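Long-range contact in uncharacterized protein (Legionella pneumophila subsp. pneumophila, PDB 4WRP), which is of unknown function but is a presumed effector, represented here by its helical C-terminal domain of the DUF5617 family: residues Trp13-His26 with Val44-Lys58. Residues are numbered along the deposited sequence; the frame is centred on the assembly and turned at random. Where two conformers were deposited one is given.
Sequences WRNAFQEIMNDPRH and VLDDYTKGGNTWWAK
Ile20 sets CD1 over the centre of the Trp56 six-membered ring, 3.4 Å from its centroid, a CH-pi contact; the opposite face of the indole lies against Tyr48 CD1. The indole is held in place by Trp56 NE1, which donates to Val44 O at 3.1 Å, nearly straight. Beyond it, Trp13, with CG anti to the backbone N (chi1 -178°), points its edge at the face of Tyr48, Trp13 NE1 over the ring centre and 3.2 Å from Tyr48 CZ, in a T-shaped pair with planes at 66°. Trp13, Tyr48 and Trp56 make a tight, buried aromatic cluster, and Leu45 CD2 packs against the edge of the Trp13 indole. The other end is more open to solvent: the His26 and Trp55 rings form an offset stack, planes 15° apart and centroids 4.3 Å apart, and His26 NE2 makes a weak hydrogen bond to Ile20 O. On the solvent side, the extended Lys58 chain brings NZ to the syn lone pair of Glu19 OE2 (2.9 Å), a salt bridge. The contact joins helix 6-21 to helix 34-49 and the loop after it; helix 68-83 packs on Leu45 and Tyr48, and Leu97 of helix 90-98 meets Trp13, Phe17 and Leu45.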
# COMPACT_ATOMS: atom_id res chain seq x y z
N TRP A 13 -5.68 -4.65 -3.18
CA TRP A 13 -5.35 -3.25 -3.37
C TRP A 13 -4.48 -3.04 -4.61
O TRP A 13 -4.66 -2.06 -5.37
CB TRP A 13 -4.67 -2.68 -2.14
CG TRP A 13 -4.36 -1.25 -2.25
CD1 TRP A 13 -5.11 -0.20 -1.78
CD2 TRP A 13 -3.18 -0.67 -2.84
NE1 TRP A 13 -4.48 0.98 -2.07
CE2 TRP A 13 -3.30 0.72 -2.72
CE3 TRP A 13 -2.04 -1.20 -3.47
CZ2 TRP A 13 -2.35 1.59 -3.21
CZ3 TRP A 13 -1.09 -0.32 -3.96
CH2 TRP A 13 -1.24 1.05 -3.82
N ARG A 14 -3.53 -3.94 -4.83
CA ARG A 14 -2.64 -3.84 -5.97
C ARG A 14 -3.41 -3.91 -7.30
O ARG A 14 -3.11 -3.17 -8.23
CB ARG A 14 -1.59 -4.96 -5.92
CG ARG A 14 -0.34 -4.64 -5.12
CD ARG A 14 0.85 -5.46 -5.64
NE ARG A 14 0.38 -6.73 -6.13
CZ ARG A 14 0.87 -7.41 -7.16
NH1 ARG A 14 1.93 -6.98 -7.84
NH2 ARG A 14 0.30 -8.54 -7.50
N ASN A 15 -4.37 -4.83 -7.38
CA ASN A 15 -5.18 -5.00 -8.56
C ASN A 15 -6.01 -3.78 -8.84
O ASN A 15 -6.09 -3.34 -10.00
CB ASN A 15 -6.02 -6.26 -8.44
CG ASN A 15 -5.17 -7.50 -8.17
OD1 ASN A 15 -5.57 -8.40 -7.40
ND2 ASN A 15 -3.97 -7.53 -8.75
N ALA A 16 -6.54 -3.16 -7.78
CA ALA A 16 -7.28 -1.90 -7.90
C ALA A 16 -6.35 -0.79 -8.42
O ALA A 16 -6.68 -0.02 -9.30
CB ALA A 16 -7.91 -1.49 -6.55
N PHE A 17 -5.19 -0.71 -7.81
CA PHE A 17 -4.31 0.36 -8.06
C PHE A 17 -3.86 0.31 -9.49
O PHE A 17 -3.80 1.38 -10.14
CB PHE A 17 -3.09 0.30 -7.13
CG PHE A 17 -2.05 1.30 -7.44
CD1 PHE A 17 -2.26 2.66 -7.13
CD2 PHE A 17 -0.84 0.91 -8.00
CE1 PHE A 17 -1.29 3.60 -7.42
CE2 PHE A 17 0.11 1.85 -8.28
CZ PHE A 17 -0.12 3.19 -8.01
N GLN A 18 -3.50 -0.86 -10.00
CA GLN A 18 -3.09 -0.89 -11.40
C GLN A 18 -4.23 -0.54 -12.34
O GLN A 18 -4.01 0.07 -13.40
CB GLN A 18 -2.41 -2.21 -11.81
CG GLN A 18 -3.27 -3.44 -11.77
CD GLN A 18 -4.08 -3.64 -13.01
OE1 GLN A 18 -3.74 -3.17 -14.09
NE2 GLN A 18 -5.21 -4.30 -12.85
N GLU A 19 -5.45 -0.91 -11.99
CA GLU A 19 -6.58 -0.57 -12.83
C GLU A 19 -6.72 0.93 -12.83
O GLU A 19 -6.82 1.55 -13.88
CB GLU A 19 -7.89 -1.24 -12.38
CG GLU A 19 -9.08 -0.72 -13.22
CD GLU A 19 -10.39 -1.50 -13.04
OE1 GLU A 19 -10.35 -2.66 -12.57
OE2 GLU A 19 -11.46 -0.95 -13.39
N ILE A 20 -6.65 1.54 -11.66
CA ILE A 20 -6.70 3.01 -11.59
C ILE A 20 -5.59 3.69 -12.40
O ILE A 20 -5.88 4.59 -13.18
CB ILE A 20 -6.69 3.53 -10.12
CG1 ILE A 20 -8.00 3.14 -9.44
CG2 ILE A 20 -6.63 5.04 -10.12
CD1 ILE A 20 -7.95 3.12 -7.92
N MSE A 21 -4.33 3.27 -12.26
CA MSE A 21 -3.26 3.96 -12.93
C MSE A 21 -3.32 3.76 -14.45
O MSE A 21 -2.80 4.58 -15.15
CB MSE A 21 -1.87 3.51 -12.48
CG MSE A 21 -1.62 3.78 -11.00
SE MSE A 21 -2.17 5.58 -10.47
CE MSE A 21 -1.34 6.75 -11.79
N ASN A 22 -3.91 2.67 -14.92
CA ASN A 22 -4.10 2.45 -16.33
C ASN A 22 -5.34 3.16 -16.90
O ASN A 22 -5.67 2.97 -18.04
CB ASN A 22 -4.25 0.95 -16.62
CG ASN A 22 -2.93 0.25 -16.62
OD1 ASN A 22 -1.96 0.71 -17.20
ND2 ASN A 22 -2.87 -0.88 -15.95
N ASP A 23 -6.05 3.94 -16.09
CA ASP A 23 -7.18 4.71 -16.56
C ASP A 23 -6.72 5.69 -17.65
O ASP A 23 -5.77 6.46 -17.45
CB ASP A 23 -7.86 5.46 -15.40
CG ASP A 23 -9.22 6.04 -15.78
OD1 ASP A 23 -9.35 6.77 -16.77
OD2 ASP A 23 -10.19 5.72 -15.10
N PRO A 24 -7.42 5.69 -18.80
CA PRO A 24 -7.07 6.60 -19.87
C PRO A 24 -7.17 8.09 -19.47
O PRO A 24 -6.44 8.94 -20.00
CB PRO A 24 -8.08 6.25 -20.96
CG PRO A 24 -9.24 5.63 -20.25
CD PRO A 24 -8.66 4.94 -19.06
N ARG A 25 -8.00 8.40 -18.48
CA ARG A 25 -8.09 9.80 -18.01
C ARG A 25 -6.80 10.37 -17.43
O ARG A 25 -6.75 11.57 -17.19
CB ARG A 25 -9.23 9.96 -16.99
CG ARG A 25 -10.55 9.81 -17.69
CD ARG A 25 -11.74 9.75 -16.76
NE ARG A 25 -12.94 9.61 -17.58
CZ ARG A 25 -13.49 10.58 -18.31
NH1 ARG A 25 -12.98 11.82 -18.31
NH2 ARG A 25 -14.58 10.33 -19.04
N HIS A 26 -5.77 9.54 -17.18
CA HIS A 26 -4.53 10.11 -16.69
C HIS A 26 -3.72 10.76 -17.79
O HIS A 26 -2.83 11.55 -17.48
CB HIS A 26 -3.67 9.06 -16.02
CG HIS A 26 -4.21 8.56 -14.73
ND1 HIS A 26 -4.28 9.36 -13.60
CD2 HIS A 26 -4.70 7.36 -14.38
CE1 HIS A 26 -4.80 8.64 -12.61
NE2 HIS A 26 -5.05 7.43 -13.06
N VAL A 44 -3.31 9.76 -6.71
CA VAL A 44 -4.15 8.61 -6.48
C VAL A 44 -3.95 8.03 -5.08
O VAL A 44 -4.91 7.62 -4.42
CB VAL A 44 -3.86 7.57 -7.57
CG1 VAL A 44 -4.47 6.23 -7.23
CG2 VAL A 44 -4.39 8.12 -8.90
N LEU A 45 -2.71 7.93 -4.64
CA LEU A 45 -2.45 7.45 -3.27
C LEU A 45 -3.01 8.40 -2.24
O LEU A 45 -3.57 7.98 -1.24
CB LEU A 45 -0.94 7.26 -3.05
CG LEU A 45 -0.20 6.29 -3.93
CD1 LEU A 45 1.28 6.36 -3.48
CD2 LEU A 45 -0.74 4.89 -3.82
N ASP A 46 -2.87 9.69 -2.47
CA ASP A 46 -3.41 10.64 -1.49
C ASP A 46 -4.93 10.49 -1.39
O ASP A 46 -5.47 10.45 -0.33
CB ASP A 46 -3.01 12.06 -1.86
CG ASP A 46 -3.25 13.07 -0.72
OD1 ASP A 46 -3.09 12.75 0.49
OD2 ASP A 46 -3.60 14.20 -1.04
N ASP A 47 -5.60 10.36 -2.54
CA ASP A 47 -7.04 10.16 -2.57
C ASP A 47 -7.40 8.91 -1.77
O ASP A 47 -8.34 8.92 -0.97
CB ASP A 47 -7.56 10.12 -4.01
CG ASP A 47 -9.05 9.88 -4.09
OD1 ASP A 47 -9.77 10.67 -3.42
OD2 ASP A 47 -9.48 8.91 -4.79
N TYR A 48 -6.60 7.86 -1.90
CA TYR A 48 -6.80 6.63 -1.12
C TYR A 48 -6.78 6.86 0.38
O TYR A 48 -7.57 6.29 1.10
CB TYR A 48 -5.77 5.57 -1.49
CG TYR A 48 -5.78 4.30 -0.70
CD1 TYR A 48 -6.83 3.39 -0.80
CD2 TYR A 48 -4.73 4.00 0.15
CE1 TYR A 48 -6.83 2.20 -0.11
CE2 TYR A 48 -4.73 2.83 0.89
CZ TYR A 48 -5.77 1.92 0.74
OH TYR A 48 -5.74 0.76 1.47
N THR A 49 -5.86 7.69 0.85
CA THR A 49 -5.72 7.93 2.29
C THR A 49 -6.80 8.88 2.81
O THR A 49 -6.86 9.10 3.99
CB THR A 49 -4.36 8.51 2.62
OG1 THR A 49 -4.27 9.80 2.01
CG2 THR A 49 -3.21 7.60 2.09
N LYS A 50 -7.62 9.46 1.93
CA LYS A 50 -8.63 10.40 2.32
C LYS A 50 -10.00 9.80 2.05
O LYS A 50 -10.94 10.52 1.87
CB LYS A 50 -8.48 11.70 1.52
CG LYS A 50 -7.24 12.51 1.85
CD LYS A 50 -7.08 13.66 0.88
CE LYS A 50 -6.23 14.80 1.46
NZ LYS A 50 -4.79 14.50 1.76
N GLY A 51 -10.11 8.49 1.96
CA GLY A 51 -11.42 7.86 1.77
C GLY A 51 -11.75 7.43 0.36
O GLY A 51 -12.77 6.78 0.16
N GLY A 52 -10.92 7.80 -0.62
CA GLY A 52 -11.05 7.25 -1.96
C GLY A 52 -12.18 7.81 -2.82
O GLY A 52 -12.58 7.20 -3.82
N ASN A 53 -12.63 9.01 -2.50
CA ASN A 53 -13.78 9.57 -3.17
C ASN A 53 -13.56 10.02 -4.57
O ASN A 53 -14.52 10.12 -5.29
CB ASN A 53 -14.35 10.71 -2.35
CG ASN A 53 -14.73 10.25 -0.97
OD1 ASN A 53 -15.58 9.40 -0.81
ND2 ASN A 53 -14.01 10.73 0.02
N THR A 54 -12.34 10.32 -4.98
CA THR A 54 -12.13 10.74 -6.37
C THR A 54 -11.81 9.60 -7.31
O THR A 54 -12.39 9.53 -8.37
CB THR A 54 -11.04 11.81 -6.52
OG1 THR A 54 -11.32 12.89 -5.63
CG2 THR A 54 -11.03 12.37 -7.93
N TRP A 55 -10.89 8.71 -6.96
CA TRP A 55 -10.38 7.72 -7.91
C TRP A 55 -10.74 6.29 -7.57
O TRP A 55 -10.63 5.42 -8.40
CB TRP A 55 -8.85 7.82 -7.98
CG TRP A 55 -8.36 9.01 -8.72
CD1 TRP A 55 -7.89 10.20 -8.20
CD2 TRP A 55 -8.28 9.12 -10.14
NE1 TRP A 55 -7.52 11.04 -9.23
CE2 TRP A 55 -7.76 10.41 -10.43
CE3 TRP A 55 -8.61 8.27 -11.19
CZ2 TRP A 55 -7.58 10.85 -11.73
CZ3 TRP A 55 -8.40 8.71 -12.50
CH2 TRP A 55 -7.90 9.98 -12.76
N TRP A 56 -11.16 6.06 -6.32
CA TRP A 56 -11.36 4.70 -5.80
C TRP A 56 -12.82 4.30 -5.57
O TRP A 56 -13.08 3.30 -4.89
CB TRP A 56 -10.63 4.57 -4.46
CG TRP A 56 -9.16 4.69 -4.56
CD1 TRP A 56 -8.46 5.83 -4.66
CD2 TRP A 56 -8.21 3.62 -4.63
NE1 TRP A 56 -7.15 5.57 -4.74
CE2 TRP A 56 -6.95 4.21 -4.73
CE3 TRP A 56 -8.31 2.22 -4.59
CZ2 TRP A 56 -5.76 3.47 -4.80
CZ3 TRP A 56 -7.13 1.48 -4.64
CH2 TRP A 56 -5.88 2.10 -4.75
N ALA A 57 -13.79 5.05 -6.13
CA ALA A 57 -15.22 4.77 -5.86
C ALA A 57 -15.62 3.36 -6.31
O ALA A 57 -16.33 2.65 -5.59
CB ALA A 57 -16.11 5.80 -6.52
N LYS A 58 -15.13 2.92 -7.46
CA LYS A 58 -15.41 1.57 -7.95
C LYS A 58 -15.03 0.48 -6.93
O LYS A 58 -15.60 -0.60 -6.93
CB LYS A 58 -14.67 1.34 -9.29
CG LYS A 58 -14.70 -0.11 -9.77
CD LYS A 58 -14.21 -0.27 -11.20
CE LYS A 58 -14.18 -1.75 -11.58
NZ LYS A 58 -14.22 -1.92 -13.07